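Local structure of beta-lactamase (Serratia marcescens, 5GWA) at residues 64-67 with 68-72; 143-147 with 148-152. The protein probably hydrolyses beta-lactam antibiotics to substituted beta-amino acids, as a class A extended-spectrum beta-lactamase, and is captured here with the inhibitor avibactam. One frame throughout, in Å; residues are numbered along the deposited sequence.

Contact 1 of 2, residues 64-67 with 68-72; sequences ENIS and VDKKL
S67 is gripped at two atoms by the residues that follow it: its carbonyl O accepts from K70 N at 3.1 Å, and its side-chain OG accepts from D69 N, also at 3.1 Å. The first bond closes a type I beta turn from S67 to K70, and the second is the side-chain-to-backbone bond of an ST turn laid over the same residues. The hydroxyl bond is fairly straight, with an N-H...OG angle of 161°. It depends on the S67 torsion: OG lies opposite the backbone N (chi1 167°) and beside the carbonyl carbon, which sets it within bonding distance of D69 N. In the K70 bond the donor stands above the S67 carbonyl plane, 59° out of it, and not on a lone pair.

The turn lies at the surface and joins the end of helix 49-63 to strand 71-74. That helix closes in a Schellman motif, with N65 at positive phi as its C-prime residue, I66 N returning to L61 O and N65 N to D62 O. Beyond it, I66 and V68 both pack on L61, while V68 and K70 exchange backbone bonds with S101 and F100.

K70 CG, beside its own backbone N, comes 4.1 Å from S67 CB. The bends at chi2 and chi4 then bring NZ to a weak 3.4 Å bond with a water that accepts from S67 N at 2.8 Å.

Contact 2 of 2, residues 143-147 with 148-152; sequences IKATE and EEMHK. With NA (sodium ion), chain Q; NXL ((2S,5R)-1-formyl-5-[(sulfooxy)amino]piperidine-2-carboxamide), chain B.
T146 and E149 bond to each other in both directions. Among the hydrogen bonds, T146 N donates to E149 OE1 at 2.9 Å, approaching on the anti side of the carboxylate, and E149 N donates back to T146 OG1 at 3.1 Å. With chi1 at 61°, OG1 sits between the backbone N and the carbonyl carbon of T146, facing the first turn of the helix. E149 runs extended beyond CG, which carries OE1 back to T146 N. This reciprocal pair is a capping box, with T146 as N-cap of helix 147-151. M150 N to T146 O at 3.0 Å and H151 N to E147 O continue the helical pattern.

E147 O has a second donor in the H151 side chain: ND1 reaches it at 2.7 Å from above the carbonyl plane, 44° out of it. E147 O thus takes two donors from one residue, and the ND1 bond ties the ring to its own helix and restricts its rotation. The short helix belongs to the omega loop of the class A fold, and E147 and H151 both line the avibactam pocket. E147 OE1 lies in the ring plane at the H151 edge, 3.2 Å from CE1, with carboxylate and ring planes 63° apart.

The apolar contact is M150 CG on A145 CB at 4.1 Å; beyond the sulfur, the methyl CE turns to the E147 carboxylate instead, 3.5 Å from OE2.

For metal coordination, M150 O binds a sodium ion, which A153 O and W154 O also ligate.

In the fold
Contacts 1 and 2 both lie where loop and helix meet, but at opposite helix ends: 64-72 leaves helix 49-63, whereas 143-152 starts helix 147-151. Contact 1 is a surface feature about 24 Å from the chain centre, without a buried residue among those that touch; contact 2 is partly buried, about 15 Å from that centre. Their centres are 26 Å apart and their nearest atoms about 14 Å, so any link is indirect. Helix 49-63 provides one, since L61 meets contact 1 while Y49, at its other end, meets contact 2. In both a hydroxyl accepts from a backbone N a few residues on; contact 2 adds carboxylate and imidazole bonds and a sodium ion, beside the inhibitor.

Contact 1 of 2, residues 64-67 with 68-72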
ATOM      1  N   GLU A  64       6.928 -18.795  25.667  1.00 23.10           N
ATOM      2  CA  GLU A  64       5.805 -18.569  26.564  1.00 26.77           C
ATOM      3  C   GLU A  64       4.718 -19.608  26.334  1.00 21.98           C
ATOM      4  O   GLU A  64       3.633 -19.508  26.920  1.00 29.23           O
ATOM      5  CB  GLU A  64       5.292 -17.114  26.431  1.00 24.08           C
ATOM      6  CG  GLU A  64       6.269 -16.074  26.975  1.00 26.42           C
ATOM      7  CD  GLU A  64       5.817 -14.623  26.786  1.00 26.17           C
ATOM      8  OE1 GLU A  64       4.599 -14.342  26.820  1.00 35.58           O
ATOM      9  OE2 GLU A  64       6.685 -13.742  26.723  1.00 29.12           O
ATOM     10  N   ASN A  65       5.009 -20.629  25.523  1.00 21.62           N
ATOM     11  CA  ASN A  65       4.088 -21.723  25.275  0.50 23.06           C
ATOM     12  C   ASN A  65       2.751 -21.240  24.707  1.00 26.76           C
ATOM     13  O   ASN A  65       1.704 -21.829  24.959  1.00 28.53           O
ATOM     14  CB  ASN A  65       3.894 -22.544  26.565  0.50 23.29           C
ATOM     15  CG  ASN A  65       5.216 -22.988  27.172  0.50 23.98           C
ATOM     16  OD1 ASN A  65       5.937 -23.787  26.580  0.50 24.52           O
ATOM     17  ND2 ASN A  65       5.560 -22.433  28.331  0.50 23.75           N
ATOM     18  N   ILE A  66       2.813 -20.245  23.817  1.00 22.94           N
ATOM     19  CA  ILE A  66       1.628 -19.748  23.125  1.00 23.54           C
ATOM     20  C   ILE A  66       1.556 -20.334  21.734  1.00 21.52           C
ATOM     21  O   ILE A  66       2.520 -20.200  20.933  1.00 20.68           O
ATOM     22  CB  ILE A  66       1.708 -18.241  22.963  1.00 22.12           C
ATOM     23  CG1 ILE A  66       2.021 -17.564  24.298  1.00 22.51           C
ATOM     24  CG2 ILE A  66       0.433 -17.726  22.332  1.00 21.42           C
ATOM     25  CD1 ILE A  66       2.480 -16.138  24.178  1.00 21.66           C
ATOM     26  N   SER A  67       0.470 -21.025  21.446  1.00 19.63           N
ATOM     27  CA  SER A  67       0.261 -21.670  20.186  1.00 16.84           C
ATOM     28  C   SER A  67       0.067 -20.639  19.082  1.00 20.02           C
ATOM     29  O   SER A  67      -0.591 -19.632  19.304  1.00 19.96           O
ATOM     30  CB  SER A  67      -0.974 -22.557  20.190  1.00 20.85           C
ATOM     31  OG  SER A  67      -1.311 -22.943  18.870  1.00 24.69           O
ATOM     32  N   VAL A  68       0.596 -20.939  17.908  1.00 23.54           N
ATOM     33  CA  VAL A  68       0.517 -20.029  16.763  1.00 22.78           C
ATOM     34  C   VAL A  68      -0.906 -19.943  16.211  1.00 21.88           C
ATOM     35  O   VAL A  68      -1.230 -19.083  15.372  1.00 20.02           O
ATOM     36  CB  VAL A  68       1.540 -20.465  15.673  1.00 26.85           C
ATOM     37  CG1 VAL A  68       0.924 -21.443  14.687  1.00 29.84           C
ATOM     38  CG2 VAL A  68       2.149 -19.272  14.985  1.00 28.23           C
ATOM     39  N   ASP A  69      -1.772 -20.868  16.625  1.00 19.05           N
ATOM     40  CA  ASP A  69      -3.146 -20.829  16.229  1.00 17.81           C
ATOM     41  C   ASP A  69      -4.024 -19.959  17.144  1.00 14.44           C
ATOM     42  O   ASP A  69      -5.201 -19.802  16.870  1.00 17.33           O
ATOM     43  CB  ASP A  69      -3.700 -22.238  16.139  1.00 22.22           C
ATOM     44  CG  ASP A  69      -2.956 -23.068  15.110  1.00 28.55           C
ATOM     45  OD1 ASP A  69      -2.619 -22.524  14.025  1.00 32.06           O
ATOM     46  OD2 ASP A  69      -2.672 -24.246  15.407  1.00 36.72           O
ATOM     47  N   LYS A  70      -3.463 -19.491  18.234  1.00 14.79           N
ATOM     48  CA  LYS A  70      -4.156 -18.513  19.070  1.00 16.50           C
ATOM     49  C   LYS A  70      -4.313 -17.206  18.284  1.00 16.15           C
ATOM     50  O   LYS A  70      -3.626 -16.973  17.274  1.00 14.94           O
ATOM     51  CB  LYS A  70      -3.455 -18.287  20.382  1.00 19.53           C
ATOM     52  CG  LYS A  70      -3.451 -19.531  21.266  1.00 27.45           C
ATOM     53  CD  LYS A  70      -4.867 -19.986  21.594  1.00 31.47           C
ATOM     54  CE  LYS A  70      -4.903 -20.767  22.902  1.00 42.80           C
ATOM     55  NZ  LYS A  70      -4.298 -19.976  24.014  1.00 47.38           N
ATOM     56  N   LYS A  71      -5.326 -16.433  18.660  1.00 14.42           N
ATOM     57  CA  LYS A  71      -5.745 -15.273  17.860  1.00 14.43           C
ATOM     58  C   LYS A  71      -5.681 -13.948  18.601  1.00 14.10           C
ATOM     59  O   LYS A  71      -6.095 -13.843  19.769  1.00 13.70           O
ATOM     60  CB  LYS A  71      -7.167 -15.448  17.363  1.00 13.32           C
ATOM     61  CG  LYS A  71      -7.349 -16.698  16.511  1.00 16.13           C
ATOM     62  CD  LYS A  71      -8.730 -16.760  15.925  1.00 18.58           C
ATOM     63  CE  LYS A  71      -8.944 -18.074  15.190  1.00 22.61           C
ATOM     64  NZ  LYS A  71     -10.304 -18.206  14.626  1.00 26.63           N
ATOM     65  N   LEU A  72      -5.157 -12.936  17.908  1.00 12.22           N
ATOM     66  CA  LEU A  72      -5.257 -11.551  18.307  1.00 13.01           C
ATOM     67  C   LEU A  72      -6.544 -10.918  17.837  1.00 13.17           C
ATOM     68  O   LEU A  72      -7.019 -11.226  16.736  1.00 14.20           O
ATOM     69  CB  LEU A  72      -4.074 -10.756  17.752  1.00 11.53           C
ATOM     70  CG  LEU A  72      -2.681 -11.217  18.134  1.00 12.78           C
ATOM     71  CD1 LEU A  72      -1.606 -10.394  17.473  1.00 15.10           C
ATOM     72  CD2 LEU A  72      -2.517 -11.136  19.635  1.00 14.05           C
TER
HETATM   73  O   HOH W   1      -1.396 -21.686  23.471  1.00 34.66           O

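Contact 2 of 2, residues 143-147 with 148-152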
ATOM      1  N   ILE A 143      17.311  -1.890  14.723  1.00 11.79           N
ATOM      2  CA  ILE A 143      15.851  -1.900  14.567  1.00 10.76           C
ATOM      3  C   ILE A 143      15.276  -0.838  15.493  1.00 14.09           C
ATOM      4  O   ILE A 143      15.295  -0.997  16.739  1.00 15.67           O
ATOM      5  CB  ILE A 143      15.266  -3.303  14.795  1.00 11.45           C
ATOM      6  CG1 ILE A 143      15.816  -4.277  13.735  1.00 10.98           C
ATOM      7  CG2 ILE A 143      13.737  -3.298  14.845  1.00 11.67           C
ATOM      8  CD1 ILE A 143      15.616  -5.743  14.014  1.00 13.32           C
ATOM      9  N   LYS A 144      14.694   0.190  14.875  1.00 12.23           N
ATOM     10  CA  LYS A 144      14.308   1.400  15.585  1.00 12.99           C
ATOM     11  C   LYS A 144      12.882   1.870  15.307  1.00 14.48           C
ATOM     12  O   LYS A 144      12.377   2.711  16.030  1.00 15.34           O
ATOM     13  CB  LYS A 144      15.289   2.493  15.259  1.00 13.37           C
ATOM     14  CG  LYS A 144      16.704   2.198  15.736  1.00 15.84           C
ATOM     15  CD  LYS A 144      16.861   2.192  17.232  1.00 16.29           C
ATOM     16  CE  LYS A 144      18.207   1.567  17.603  1.00 20.39           C
ATOM     17  NZ  LYS A 144      18.495   1.731  19.054  1.00 26.28           N
ATOM     18  N   ALA A 145      12.346   1.552  14.135  1.00 13.08           N
ATOM     19  CA  ALA A 145      11.102   2.219  13.719  1.00 12.23           C
ATOM     20  C   ALA A 145      10.137   1.211  13.133  1.00 11.50           C
ATOM     21  O   ALA A 145      10.512   0.358  12.353  1.00 11.17           O
ATOM     22  CB  ALA A 145      11.363   3.270  12.680  1.00 12.81           C
ATOM     23  N   THR A 146       8.877   1.385  13.454  1.00 11.19           N
ATOM     24  CA  THR A 146       7.809   0.560  12.907  1.00 10.88           C
ATOM     25  C   THR A 146       7.506   1.018  11.484  1.00 11.03           C
ATOM     26  O   THR A 146       8.056   2.004  11.012  1.00 12.11           O
ATOM     27  CB  THR A 146       6.514   0.723  13.710  1.00 11.62           C
ATOM     28  OG1 THR A 146       6.103   2.093  13.650  1.00 12.81           O
ATOM     29  CG2 THR A 146       6.690   0.300  15.157  1.00 12.78           C
ATOM     30  N   GLU A 147       6.629   0.298  10.799  1.00 10.41           N
ATOM     31  CA  GLU A 147       6.240   0.730   9.468  1.00 10.58           C
ATOM     32  C   GLU A 147       5.525   2.059   9.501  1.00 11.18           C
ATOM     33  O   GLU A 147       5.800   2.915   8.658  1.00 13.22           O
ATOM     34  CB  GLU A 147       5.379  -0.337   8.766  1.00 11.85           C
ATOM     35  CG  GLU A 147       6.214  -1.528   8.308  1.00 12.00           C
ATOM     36  CD  GLU A 147       7.084  -1.254   7.105  1.00 12.69           C
ATOM     37  OE1 GLU A 147       6.863  -0.236   6.400  1.00 12.32           O
ATOM     38  OE2 GLU A 147       7.967  -2.092   6.754  1.00 13.51           O
ATOM     39  N   GLU A 148       4.641   2.243  10.457  1.00 12.56           N
ATOM     40  CA  GLU A 148       3.922   3.528  10.573  1.00 13.29           C
ATOM     41  C   GLU A 148       4.904   4.670  10.774  1.00 12.36           C
ATOM     42  O   GLU A 148       4.814   5.697  10.099  1.00 14.78           O
ATOM     43  CB  GLU A 148       2.950   3.448  11.708  1.00 16.86           C
ATOM     44  CG  GLU A 148       2.278   4.762  12.072  1.00 22.12           C
ATOM     45  CD  GLU A 148       1.286   4.600  13.213  1.00 32.41           C
ATOM     46  OE1 GLU A 148       1.326   3.563  13.913  1.00 32.15           O
ATOM     47  OE2 GLU A 148       0.501   5.545  13.461  1.00 36.50           O
ATOM     48  N   GLU A 149       5.905   4.432  11.617  1.00 12.77           N
ATOM     49  CA  GLU A 149       6.917   5.438  11.867  1.00 14.45           C
ATOM     50  C   GLU A 149       7.755   5.754  10.622  1.00 14.85           C
ATOM     51  O   GLU A 149       8.075   6.916  10.332  1.00 16.40           O
ATOM     52  CB  GLU A 149       7.796   5.002  13.046  1.00 15.58           C
ATOM     53  CG  GLU A 149       7.103   5.060  14.379  1.00 15.24           C
ATOM     54  CD  GLU A 149       7.932   4.541  15.531  1.00 18.64           C
ATOM     55  OE1 GLU A 149       8.690   3.558  15.368  1.00 14.43           O
ATOM     56  OE2 GLU A 149       7.661   4.959  16.678  1.00 22.79           O
ATOM     57  N   MET A 150       8.064   4.746   9.808  1.00 12.75           N
ATOM     58  CA  MET A 150       8.823   4.968   8.590  1.00 13.79           C
ATOM     59  C   MET A 150       8.031   5.789   7.563  1.00 15.28           C
ATOM     60  O   MET A 150       8.597   6.478   6.729  1.00 18.89           O
ATOM     61  CB  MET A 150       9.260   3.625   7.966  1.00 14.49           C
ATOM     62  CG  MET A 150      10.448   3.009   8.677  1.00 13.73           C
ATOM     63  SD  MET A 150      11.242   1.744   7.676  1.00 13.04           S
ATOM     64  CE  MET A 150      10.045   0.454   7.856  1.00 11.91           C
ATOM     65  N   HIS A 151       6.733   5.566   7.521  1.00 15.43           N
ATOM     66  CA  HIS A 151       5.885   6.242   6.520  1.00 17.18           C
ATOM     67  C   HIS A 151       5.663   7.711   6.879  1.00 19.49           C
ATOM     68  O   HIS A 151       5.135   8.469   6.055  1.00 23.43           O
ATOM     69  CB  HIS A 151       4.536   5.515   6.393  1.00 17.41           C
ATOM     70  CG  HIS A 151       4.610   4.251   5.605  1.00 20.78           C
ATOM     71  ND1 HIS A 151       5.305   3.134   6.032  1.00 19.61           N
ATOM     72  CD2 HIS A 151       4.066   3.920   4.407  1.00 20.57           C
ATOM     73  CE1 HIS A 151       5.202   2.179   5.123  1.00 17.89           C
ATOM     74  NE2 HIS A 151       4.465   2.639   4.119  1.00 21.44           N
ATOM     75  N   LYS A 152       6.054   8.134   8.083  1.00 19.87           N
ATOM     76  CA  LYS A 152       5.831   9.537   8.483  1.00 21.72           C
ATOM     77  C   LYS A 152       6.862  10.487   7.914  1.00 24.45           C
ATOM     78  O   LYS A 152       6.609  11.706   7.838  1.00 25.57           O
ATOM     79  CB  LYS A 152       5.803   9.679   9.989  1.00 24.94           C
ATOM     80  CG  LYS A 152       4.456   9.309  10.577  1.00 26.64           C
ATOM     81  CD  LYS A 152       4.375   9.672  12.022  1.00 33.46           C
ATOM     82  CE  LYS A 152       2.934   9.660  12.496  1.00 36.40           C
ATOM     83  NZ  LYS A 152       2.260   8.373  12.223  1.00 38.36           N
TER
HETATM   84 NA    NA Q 316      11.200   6.425   5.887  1.00 24.50          NA
HETATM   85  OAC NXL B 301       9.705  -2.938   2.215  1.00  9.90           O
HETATM   86  CAN NXL B 301       8.571  -3.249   2.560  1.00 11.70           C
HETATM   87  N   NXL B 301       7.517  -2.678   2.182  1.00 11.78           N
HETATM   88  CAJ NXL B 301       6.217  -3.284   2.380  1.00 13.48           C
HETATM   89  CA  NXL B 301       7.607  -1.466   1.380  1.00 12.91           C
HETATM   90  C   NXL B 301       7.076  -0.231   2.025  1.00 19.17           C
HETATM   91  O   NXL B 301       6.477  -0.268   3.084  1.00 16.90           O
HETATM   92  NAA NXL B 301       7.184   0.877   1.287  1.00 22.01           N
HETATM   93  CB  NXL B 301       6.914  -1.704   0.062  1.00 13.89           C
HETATM   94  CAH NXL B 301       5.556  -2.347   0.211  1.00 15.68           C
HETATM   95  CAO NXL B 301       5.620  -3.624   1.037  1.00 15.62           C
HETATM   96  NAK NXL B 301       6.306  -4.781   0.423  1.00 25.03           N
HETATM   97  OAL NXL B 301       7.180  -4.513  -0.524  1.00 31.58           O
HETATM   98  SAR NXL B 301       8.243  -5.593  -0.753  1.00 24.20           S
HETATM   99  OAD NXL B 301       7.726  -6.342  -1.855  1.00 31.54           O
HETATM  100  OAE NXL B 301       9.518  -5.156  -1.201  1.00 30.44           O
HETATM  101  OAG NXL B 301       8.533  -6.175   0.744  1.00 31.48           O
HETATM  102  O   HOH W   2       9.577   2.311  17.685  1.00 18.14           O
HETATM  103  O   HOH W   3       4.042   2.726  15.325  1.00 21.26           O
HETATM  104  O   HOH W   4      10.150   4.850   3.880  1.00 23.31           O